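Local atomic coordinates of beta-glucuronidase (uncultured Clostridium sp., PDB entry 6U7J), a protein that hydrolyses beta-D-glucuronides to release glucuronic acid and, as a gut microbial beta-glucuronidase, probably contributes to reactivating estrogens from their glucuronide conjugates. Residues V74-Y79 against H104-L109; L96-V101 against N137-A142; E113-K118 against F124-T129. All blocks are in the same frame, centred on the assembly; numbering follows the deposited sequence.

Contact 1: residues V74-Y79 against H104-L109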
loop_
_atom_site.group_PDB
_atom_site.type_symbol
_atom_site.label_atom_id
_atom_site.label_comp_id
_atom_site.label_asym_id
_atom_site.label_seq_id
_atom_site.Cartn_x
_atom_site.Cartn_y
_atom_site.Cartn_z
ATOM N N VAL B 74 -2.571 -26.539 17.861
ATOM C CA VAL B 74 -1.441 -27.268 18.424
ATOM C C VAL B 74 -1.857 -28.724 18.610
ATOM O O VAL B 74 -2.827 -29.014 19.318
ATOM C CB VAL B 74 -0.966 -26.651 19.745
ATOM C CG1 VAL B 74 0.064 -27.569 20.409
ATOM C CG2 VAL B 74 -0.355 -25.263 19.490
ATOM N N GLY B 75 -1.130 -29.639 17.976
ATOM C CA GLY B 75 -1.441 -31.056 18.103
ATOM C C GLY B 75 -1.625 -31.800 16.790
ATOM O O GLY B 75 -0.842 -31.620 15.844
ATOM N N TRP B 76 -2.680 -32.609 16.707
ATOM C CA TRP B 76 -2.876 -33.539 15.603
ATOM C C TRP B 76 -4.123 -33.189 14.801
ATOM O O TRP B 76 -5.124 -32.714 15.344
ATOM C CB TRP B 76 -3.001 -34.987 16.106
ATOM C CG TRP B 76 -1.720 -35.504 16.693
ATOM C CD1 TRP B 76 -1.263 -35.318 17.968
ATOM C CD2 TRP B 76 -0.719 -36.270 16.014
ATOM N NE1 TRP B 76 -0.034 -35.921 18.119
ATOM C CE2 TRP B 76 0.317 -36.514 16.935
ATOM C CE3 TRP B 76 -0.598 -36.766 14.714
ATOM C CZ2 TRP B 76 1.460 -37.250 16.601
ATOM C CZ3 TRP B 76 0.542 -37.485 14.377
ATOM C CH2 TRP B 76 1.555 -37.721 15.321
ATOM N N VAL B 77 -4.058 -33.474 13.502
ATOM C CA VAL B 77 -5.207 -33.405 12.614
ATOM C C VAL B 77 -5.277 -34.710 11.830
ATOM O O VAL B 77 -4.335 -35.505 11.821
ATOM C CB VAL B 77 -5.142 -32.194 11.659
ATOM C CG1 VAL B 77 -5.023 -30.896 12.465
ATOM C CG2 VAL B 77 -3.955 -32.329 10.678
ATOM N N TRP B 78 -6.401 -34.901 11.139
ATOM C CA TRP B 78 -6.729 -36.164 10.495
ATOM C C TRP B 78 -7.140 -35.907 9.054
ATOM O O TRP B 78 -8.067 -35.129 8.794
ATOM C CB TRP B 78 -7.850 -36.877 11.264
ATOM C CG TRP B 78 -7.368 -37.300 12.599
ATOM C CD1 TRP B 78 -7.298 -36.539 13.730
ATOM C CD2 TRP B 78 -6.825 -38.577 12.936
ATOM N NE1 TRP B 78 -6.750 -37.269 14.761
ATOM C CE2 TRP B 78 -6.452 -38.526 14.300
ATOM C CE3 TRP B 78 -6.606 -39.758 12.217
ATOM C CZ2 TRP B 78 -5.888 -39.622 14.963
ATOM C CZ3 TRP B 78 -6.053 -40.847 12.879
ATOM C CH2 TRP B 78 -5.705 -40.771 14.242
ATOM N N TYR B 79 -6.443 -36.545 8.127
ATOM C CA TYR B 79 -6.782 -36.536 6.714
ATOM C C TYR B 79 -7.292 -37.911 6.312
ATOM O O TYR B 79 -6.843 -38.932 6.848
ATOM C CB TYR B 79 -5.569 -36.237 5.844
ATOM C CG TYR B 79 -5.012 -34.826 5.842
ATOM C CD1 TYR B 79 -5.148 -34.020 4.717
ATOM C CD2 TYR B 79 -4.296 -34.325 6.925
ATOM C CE1 TYR B 79 -4.620 -32.743 4.676
ATOM C CE2 TYR B 79 -3.749 -33.039 6.888
ATOM C CZ TYR B 79 -3.926 -32.257 5.758
ATOM O OH TYR B 79 -3.401 -30.984 5.685
ATOM N N HIS B 104 4.859 -34.945 11.898
ATOM C CA HIS B 104 4.773 -36.334 12.333
ATOM C C HIS B 104 3.575 -37.012 11.685
ATOM O O HIS B 104 2.509 -36.403 11.554
ATOM C CB HIS B 104 4.641 -36.415 13.862
ATOM C CG HIS B 104 5.637 -35.572 14.592
ATOM N ND1 HIS B 104 6.997 -35.763 14.480
ATOM C CD2 HIS B 104 5.471 -34.524 15.434
ATOM C CE1 HIS B 104 7.625 -34.873 15.227
ATOM N NE2 HIS B 104 6.724 -34.107 15.813
ATOM N N ALA B 105 3.741 -38.281 11.299
ATOM C CA ALA B 105 2.694 -38.999 10.586
ATOM C C ALA B 105 2.418 -40.357 11.220
ATOM O O ALA B 105 3.335 -41.061 11.653
ATOM C CB ALA B 105 3.065 -39.203 9.115
ATOM N N VAL B 106 1.144 -40.721 11.260
ATOM C CA VAL B 106 0.714 -42.100 11.485
ATOM C C VAL B 106 -0.211 -42.450 10.329
ATOM O O VAL B 106 -1.241 -41.793 10.139
ATOM C CB VAL B 106 0.005 -42.289 12.839
ATOM C CG1 VAL B 106 -0.234 -43.791 13.128
ATOM C CG2 VAL B 106 0.825 -41.686 13.957
ATOM N N ILE B 107 0.172 -43.452 9.545
ATOM C CA ILE B 107 -0.526 -43.842 8.323
ATOM C C ILE B 107 -1.370 -45.075 8.619
ATOM O O ILE B 107 -0.844 -46.083 9.111
ATOM C CB ILE B 107 0.471 -44.149 7.194
ATOM C CG1 ILE B 107 1.470 -43.007 6.989
ATOM C CG2 ILE B 107 -0.276 -44.542 5.915
ATOM C CD1 ILE B 107 0.870 -41.624 6.988
ATOM N N TYR B 108 -2.666 -45.010 8.303
ATOM C CA TYR B 108 -3.576 -46.137 8.453
ATOM C C TYR B 108 -4.119 -46.518 7.086
ATOM O O TYR B 108 -4.399 -45.643 6.258
ATOM C CB TYR B 108 -4.757 -45.820 9.387
ATOM C CG TYR B 108 -4.376 -45.338 10.775
ATOM C CD1 TYR B 108 -4.088 -43.996 11.013
ATOM C CD2 TYR B 108 -4.321 -46.226 11.851
ATOM C CE1 TYR B 108 -3.755 -43.556 12.285
ATOM C CE2 TYR B 108 -3.989 -45.797 13.116
ATOM C CZ TYR B 108 -3.709 -44.456 13.329
ATOM O OH TYR B 108 -3.371 -44.018 14.588
ATOM N N LEU B 109 -4.246 -47.826 6.850
ATOM C CA LEU B 109 -4.808 -48.357 5.616
ATOM C C LEU B 109 -5.952 -49.289 5.978
ATOM O O LEU B 109 -5.741 -50.293 6.668
ATOM C CB LEU B 109 -3.751 -49.094 4.791
ATOM C CG LEU B 109 -4.261 -49.869 3.578
ATOM C CD1 LEU B 109 -4.879 -48.919 2.571
ATOM C CD2 LEU B 109 -3.145 -50.701 2.911
#

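Contact 2: residues L96-V101 against N137-A142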
loop_
_atom_site.group_PDB
_atom_site.type_symbol
_atom_site.label_atom_id
_atom_site.label_comp_id
_atom_site.label_asym_id
_atom_site.label_seq_id
_atom_site.Cartn_x
_atom_site.Cartn_y
_atom_site.Cartn_z
ATOM N N LEU B 96 3.303 -47.228 -1.133
ATOM C CA LEU B 96 2.669 -45.951 -0.823
ATOM C C LEU B 96 3.746 -44.957 -0.411
ATOM O O LEU B 96 4.392 -45.132 0.627
ATOM C CB LEU B 96 1.658 -46.123 0.299
ATOM C CG LEU B 96 0.709 -44.965 0.516
ATOM C CD1 LEU B 96 -0.155 -44.791 -0.744
ATOM C CD2 LEU B 96 -0.150 -45.250 1.756
ATOM N N ARG B 97 3.928 -43.904 -1.201
ATOM C CA ARG B 97 4.956 -42.913 -0.915
ATOM C C ARG B 97 4.347 -41.580 -0.503
ATOM O O ARG B 97 3.462 -41.057 -1.187
ATOM C CB ARG B 97 5.870 -42.680 -2.113
ATOM C CG ARG B 97 6.792 -41.527 -1.809
ATOM C CD ARG B 97 7.832 -41.341 -2.815
ATOM N NE ARG B 97 8.812 -42.415 -2.774
ATOM C CZ ARG B 97 10.108 -42.214 -2.960
ATOM N NH1 ARG B 97 10.548 -40.968 -3.165
ATOM N NH2 ARG B 97 10.943 -43.243 -2.931
ATOM N N PHE B 98 4.854 -41.023 0.591
ATOM C CA PHE B 98 4.599 -39.641 0.973
ATOM C C PHE B 98 5.867 -38.834 0.732
ATOM O O PHE B 98 6.939 -39.195 1.237
ATOM C CB PHE B 98 4.168 -39.553 2.430
ATOM C CG PHE B 98 2.824 -40.179 2.696
ATOM C CD1 PHE B 98 2.714 -41.545 2.936
ATOM C CD2 PHE B 98 1.671 -39.402 2.695
ATOM C CE1 PHE B 98 1.480 -42.122 3.169
ATOM C CE2 PHE B 98 0.430 -39.971 2.941
ATOM C CZ PHE B 98 0.335 -41.333 3.164
ATOM N N GLY B 99 5.743 -37.750 -0.043
ATOM C CA GLY B 99 6.883 -36.865 -0.234
ATOM C C GLY B 99 7.316 -36.229 1.068
ATOM O O GLY B 99 8.513 -36.043 1.321
ATOM N N SER B 100 6.344 -35.907 1.920
ATOM C CA SER B 100 6.588 -35.429 3.269
ATOM C C SER B 100 5.250 -35.230 3.973
ATOM O O SER B 100 4.231 -34.982 3.326
ATOM C CB SER B 100 7.388 -34.117 3.265
ATOM O OG SER B 100 6.574 -33.044 2.852
ATOM N N VAL B 101 5.258 -35.367 5.293
ATOM C CA VAL B 101 4.140 -35.044 6.171
ATOM C C VAL B 101 4.737 -34.275 7.334
ATOM O O VAL B 101 5.664 -34.765 7.985
ATOM C CB VAL B 101 3.401 -36.301 6.676
ATOM C CG1 VAL B 101 2.394 -35.937 7.756
ATOM C CG2 VAL B 101 2.722 -37.026 5.530
ATOM N N ASN B 137 -9.809 -48.702 -1.433
ATOM C CA ASN B 137 -9.141 -48.715 -0.135
ATOM C C ASN B 137 -9.372 -47.373 0.564
ATOM O O ASN B 137 -9.678 -46.363 -0.076
ATOM C CB ASN B 137 -7.628 -48.975 -0.280
ATOM C CG ASN B 137 -7.316 -50.389 -0.775
ATOM O OD1 ASN B 137 -6.929 -51.256 0.008
ATOM N ND2 ASN B 137 -7.498 -50.625 -2.072
ATOM N N ARG B 138 -9.220 -47.362 1.887
ATOM C CA ARG B 138 -9.357 -46.145 2.677
ATOM C C ARG B 138 -8.008 -45.794 3.272
ATOM O O ARG B 138 -7.362 -46.642 3.900
ATOM C CB ARG B 138 -10.400 -46.299 3.790
ATOM C CG ARG B 138 -10.580 -45.041 4.642
ATOM C CD ARG B 138 -11.895 -45.053 5.454
ATOM N NE ARG B 138 -11.955 -46.183 6.370
ATOM C CZ ARG B 138 -11.403 -46.190 7.578
ATOM N NH1 ARG B 138 -10.768 -45.114 8.023
ATOM N NH2 ARG B 138 -11.480 -47.271 8.338
ATOM N N LEU B 139 -7.586 -44.548 3.072
ATOM C CA LEU B 139 -6.290 -44.066 3.529
ATOM C C LEU B 139 -6.528 -42.947 4.534
ATOM O O LEU B 139 -7.160 -41.936 4.202
ATOM C CB LEU B 139 -5.440 -43.581 2.345
ATOM C CG LEU B 139 -4.093 -42.944 2.703
ATOM C CD1 LEU B 139 -3.255 -43.870 3.587
ATOM C CD2 LEU B 139 -3.313 -42.550 1.446
ATOM N N THR B 140 -6.055 -43.147 5.764
ATOM C CA THR B 140 -6.213 -42.185 6.841
ATOM C C THR B 140 -4.829 -41.791 7.324
ATOM O O THR B 140 -4.001 -42.665 7.599
ATOM C CB THR B 140 -7.040 -42.771 8.005
ATOM O OG1 THR B 140 -8.193 -43.457 7.481
ATOM C CG2 THR B 140 -7.486 -41.652 8.975
ATOM N N VAL B 141 -4.578 -40.482 7.417
ATOM C CA VAL B 141 -3.267 -39.953 7.787
ATOM C C VAL B 141 -3.441 -38.995 8.956
ATOM O O VAL B 141 -4.060 -37.935 8.802
ATOM C CB VAL B 141 -2.580 -39.237 6.620
ATOM C CG1 VAL B 141 -1.260 -38.640 7.090
ATOM C CG2 VAL B 141 -2.365 -40.189 5.443
ATOM N N ALA B 142 -2.892 -39.349 10.114
ATOM C CA ALA B 142 -2.809 -38.421 11.234
ATOM C C ALA B 142 -1.544 -37.587 11.080
ATOM O O ALA B 142 -0.468 -38.136 10.820
ATOM C CB ALA B 142 -2.793 -39.149 12.578
#

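Contact 3: residues E113-K118 against F124-T129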
loop_
_atom_site.group_PDB
_atom_site.type_symbol
_atom_site.label_atom_id
_atom_site.label_comp_id
_atom_site.label_asym_id
_atom_site.label_seq_id
_atom_site.Cartn_x
_atom_site.Cartn_y
_atom_site.Cartn_z
ATOM N N GLU B 113 -3.058 -49.366 11.258
ATOM C CA GLU B 113 -1.813 -48.609 11.223
ATOM C C GLU B 113 -0.729 -49.366 10.471
ATOM O O GLU B 113 -0.362 -50.474 10.865
ATOM C CB GLU B 113 -1.347 -48.322 12.644
ATOM C CG GLU B 113 0.004 -47.646 12.664
ATOM C CD GLU B 113 0.455 -47.285 14.058
ATOM O OE1 GLU B 113 -0.406 -47.052 14.935
ATOM O OE2 GLU B 113 1.680 -47.236 14.277
ATOM N N ILE B 114 -0.198 -48.776 9.396
ATOM C CA ILE B 114 0.811 -49.453 8.585
ATOM C C ILE B 114 2.194 -48.819 8.678
ATOM O O ILE B 114 3.186 -49.515 8.408
ATOM C CB ILE B 114 0.393 -49.575 7.102
ATOM C CG1 ILE B 114 0.078 -48.208 6.495
ATOM C CG2 ILE B 114 -0.773 -50.567 6.935
ATOM C CD1 ILE B 114 0.073 -48.213 4.958
ATOM N N THR B 115 2.309 -47.542 9.036
ATOM C CA THR B 115 3.633 -46.974 9.253
ATOM C C THR B 115 3.518 -45.683 10.054
ATOM O O THR B 115 2.428 -45.149 10.279
ATOM C CB THR B 115 4.387 -46.744 7.926
ATOM O OG1 THR B 115 5.794 -46.664 8.186
ATOM C CG2 THR B 115 3.956 -45.467 7.238
ATOM N N ARG B 116 4.678 -45.217 10.511
ATOM C CA ARG B 116 4.836 -43.981 11.258
ATOM C C ARG B 116 6.045 -43.249 10.710
ATOM O O ARG B 116 6.967 -43.859 10.165
ATOM C CB ARG B 116 5.068 -44.225 12.739
ATOM C CG ARG B 116 3.866 -44.613 13.507
ATOM C CD ARG B 116 4.304 -45.139 14.845
ATOM N NE ARG B 116 3.173 -45.541 15.659
ATOM C CZ ARG B 116 2.900 -45.019 16.844
ATOM N NH1 ARG B 116 3.684 -44.074 17.352
ATOM N NH2 ARG B 116 1.841 -45.448 17.518
ATOM N N HIS B 117 6.051 -41.930 10.876
ATOM C CA HIS B 117 7.228 -41.174 10.493
ATOM C C HIS B 117 7.363 -39.958 11.400
ATOM O O HIS B 117 6.369 -39.395 11.865
ATOM C CB HIS B 117 7.168 -40.774 9.015
ATOM C CG HIS B 117 8.442 -40.184 8.499
ATOM N ND1 HIS B 117 8.655 -38.817 8.431
ATOM C CD2 HIS B 117 9.577 -40.771 8.036
ATOM C CE1 HIS B 117 9.865 -38.591 7.946
ATOM N NE2 HIS B 117 10.445 -39.757 7.698
ATOM N N LYS B 118 8.614 -39.585 11.662
ATOM C CA LYS B 118 8.974 -38.394 12.420
ATOM C C LYS B 118 9.869 -37.534 11.536
ATOM O O LYS B 118 10.873 -38.017 11.000
ATOM C CB LYS B 118 9.684 -38.771 13.724
ATOM C CG LYS B 118 10.228 -37.592 14.527
ATOM C CD LYS B 118 11.105 -38.097 15.689
ATOM C CE LYS B 118 11.780 -36.948 16.429
ATOM N NZ LYS B 118 12.820 -37.423 17.376
ATOM N N PHE B 124 8.887 -40.733 2.938
ATOM C CA PHE B 124 8.844 -42.075 3.501
ATOM C C PHE B 124 7.840 -42.892 2.703
ATOM O O PHE B 124 7.039 -42.349 1.934
ATOM C CB PHE B 124 8.503 -42.061 4.998
ATOM C CG PHE B 124 7.182 -41.399 5.328
ATOM C CD1 PHE B 124 7.083 -40.010 5.414
ATOM C CD2 PHE B 124 6.054 -42.162 5.585
ATOM C CE1 PHE B 124 5.875 -39.396 5.737
ATOM C CE2 PHE B 124 4.832 -41.558 5.911
ATOM C CZ PHE B 124 4.743 -40.172 5.983
ATOM N N GLU B 125 7.904 -44.213 2.859
ATOM C CA GLU B 125 7.012 -45.054 2.082
ATOM C C GLU B 125 6.684 -46.330 2.854
ATOM O O GLU B 125 7.310 -46.658 3.866
ATOM C CB GLU B 125 7.603 -45.358 0.689
ATOM C CG GLU B 125 8.947 -46.034 0.696
ATOM C CD GLU B 125 9.486 -46.316 -0.710
ATOM O OE1 GLU B 125 9.174 -45.573 -1.671
ATOM O OE2 GLU B 125 10.223 -47.304 -0.852
ATOM N N ALA B 126 5.667 -47.032 2.371
ATOM C CA ALA B 126 5.208 -48.281 2.966
ATOM C C ALA B 126 4.895 -49.251 1.842
ATOM O O ALA B 126 4.191 -48.887 0.896
ATOM C CB ALA B 126 3.962 -48.072 3.836
ATOM N N ASP B 127 5.437 -50.465 1.931
ATOM C CA ASP B 127 5.077 -51.531 1.005
ATOM C C ASP B 127 3.702 -52.047 1.408
ATOM O O ASP B 127 3.543 -52.571 2.510
ATOM C CB ASP B 127 6.132 -52.644 1.058
ATOM C CG ASP B 127 5.924 -53.719 -0.008
ATOM O OD1 ASP B 127 4.828 -54.303 -0.086
ATOM O OD2 ASP B 127 6.869 -53.999 -0.770
ATOM N N VAL B 128 2.704 -51.874 0.549
ATOM C CA VAL B 128 1.353 -52.331 0.855
ATOM C C VAL B 128 0.941 -53.507 -0.030
ATOM O O VAL B 128 -0.252 -53.771 -0.189
ATOM C CB VAL B 128 0.331 -51.189 0.736
ATOM C CG1 VAL B 128 0.651 -50.088 1.721
ATOM C CG2 VAL B 128 0.295 -50.674 -0.696
ATOM N N THR B 129 1.911 -54.207 -0.618
ATOM C CA THR B 129 1.612 -55.285 -1.562
ATOM C C THR B 129 0.643 -56.308 -0.983
ATOM O O THR B 129 -0.288 -56.743 -1.665
ATOM C CB THR B 129 2.903 -55.988 -1.982
ATOM O OG1 THR B 129 3.895 -55.009 -2.320
ATOM C CG2 THR B 129 2.643 -56.902 -3.169
#

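Contact 1: residues V74-Y79 against H104-L109
In the beta-sandwich of the family 2 sugar-binding domain, Trp-76 and Trp-78 meet His-104, Val-106 and Tyr-108 across one face of a sheet. Strands 76-79 and 104-109 are not neighbours: each pairs antiparallel with strand 135-144, which explains why their axes stand 9.2 Å apart and run in similar directions, at 40°. Side chains from the two flanking strands reach over the middle one. In both tryptophans CG is anti to the carbonyl carbon (chi1 -67° in each), and the six-membered end of the indole leads toward 104-109. CZ3 of Trp-76 approaches the backbone O of His-104 at 3.6 Å, while its CH2 lies 3.7 Å from the CB of that residue, the two side chains crossing nearly at right angles. Val-106 CG2 touches Trp-76 CZ3 more loosely, at 4.2 Å. Trp-78 CZ3 packs 3.6 Å from Tyr-108 CE1, yet the two six-membered rings are slid apart, with centroids 5.9 Å apart and planes at 29°, and barely overlap. Phe-40 meets both indoles edge-to-face, and Phe-45 stacks on Tyr-108. His-104 directs NE2 to Ile-146 O. The chemistry across the strands is therefore apolar and aromatic, relying on shape and dispersion rather than on directed polar bonds.

Contact 2: residues L96-V101 against N137-A142
Leu-96 and Leu-139 point at each other tip to tip, and two residues farther along Phe-98 and Val-141 approach from opposite directions. The four side chains start from backbones well separated: the axes of strands 96-98 and 137-142 are 11.8 Å apart, and the nearest alpha carbons, CA of Leu-96 and CA of Leu-139, are 10.1 Å apart. That spacing fits two layers filled by side chains rather than hydrogen-bonded neighbours.

In the leucine pair the methyl ends do the touching, with Leu-96 CD2 at 3.9 Å from Leu-139 CD1 and slightly farther from CD2 of the same residue. Leu-139 holds CG anti to its backbone N (chi1 175°), which carries both methyls forward toward 96-101. CG of Phe-98 is instead anti to the carbonyl carbon (chi1 -67°), and the far end of the ring leads. Its CZ comes to 3.7 Å from Val-141 CG2, and CE2 lies almost as near to that methyl. The same CZ reaches Leu-139 CD2 at 4.2 Å, so the ring end bridges two successive inward residues of 137-142. Both methyls approach the ring obliquely.

Ile-107, from the strand beside 137-142, touches Phe-98, Leu-139 and Val-141 and closes the group from that side. Alternation along the strands sends the charged side chains the other way: Arg-97 forms a salt bridge with Glu-125, and Arg-138 one with Glu-80, which leaves the interface to aliphatic and aromatic carbon. Two layers whose strands run at 30° to each other, with alternate residues meeting between them, are typical of the face-to-face packing inside a beta-sandwich, the fold of this sugar-binding domain.

Contact 3: residues E113-K118 against F124-T129
His-117 stacks on Phe-124 where strands 113-118 and 124-127, joined by a five-residue loop, face each other at the edge of the sugar-binding beta-sandwich. The strands run antiparallel with axes 7.5 Å apart, but each takes its backbone bonds elsewhere: 113-118 from 104-109, 124-127 from 93-98. A classic beta bulge, in which Ile-114 and Thr-115 both face Ile-107, interrupts the first of these pairings.

Packing is tightest at the aromatic pair. The rings form an offset stack, with centroids 4.4 Å apart and planes only 8° from parallel, and His-117 CG approaches Phe-124 CD1 to 3.4 Å. His-117 CB sits 3.6 Å from the Phe-124 centroid, 6° off the ring normal, a CH-pi contact over the same face. Thr-115 CG2 meets the edge of the Phe-124 ring. The imidazole NE2 is hydrogen-bonded to Glu-398 on helix 386-403, which ties the stack to the barrel domain.

Farther along, the fit relaxes into isolated methyl contacts: Ile-114 CD1 touches Val-128 CG1 at 3.8 Å and Ala-126 CB at 4.1 Å. Beyond Ala-126, Asp-127 OD1 accepts from Thr-129 N, which makes an Asx turn, and also from Thr-129 OG1. Arg-116 points away from the partner segment, and both it and Glu-113 are exposed. There Arg-116 NE makes a salt bridge of 2.6 Å to Glu-113 OE2, in the guanidinium plane and on the syn side of the carboxylate, though 29° out of the carboxylate plane.

How the contacts relate
All three contacts lie within the sugar-binding domain. Contact 1 spans strand 135-144 on one face of a layer; contact 2 uses the other face of that strand to meet 93-98. A probable hydrogen bond from Tyr-108 N to Thr-140 O, 2.8 Å, joins these two contacts, whose centres are about 9 Å apart. Contacts 2 and 3, centres about 8 Å apart, share another probable one, Leu-96 N to Ala-126 O at 2.8 Å, and contact 3 is nested in the loop that contact 2 closes. Ile-114 N to Ile-107 O, also 2.8 Å and probable, links contacts 1 and 3. A bound calcium ion lies about 9 Å from the Phe-98 side chain and about 11 Å from that of Phe-124.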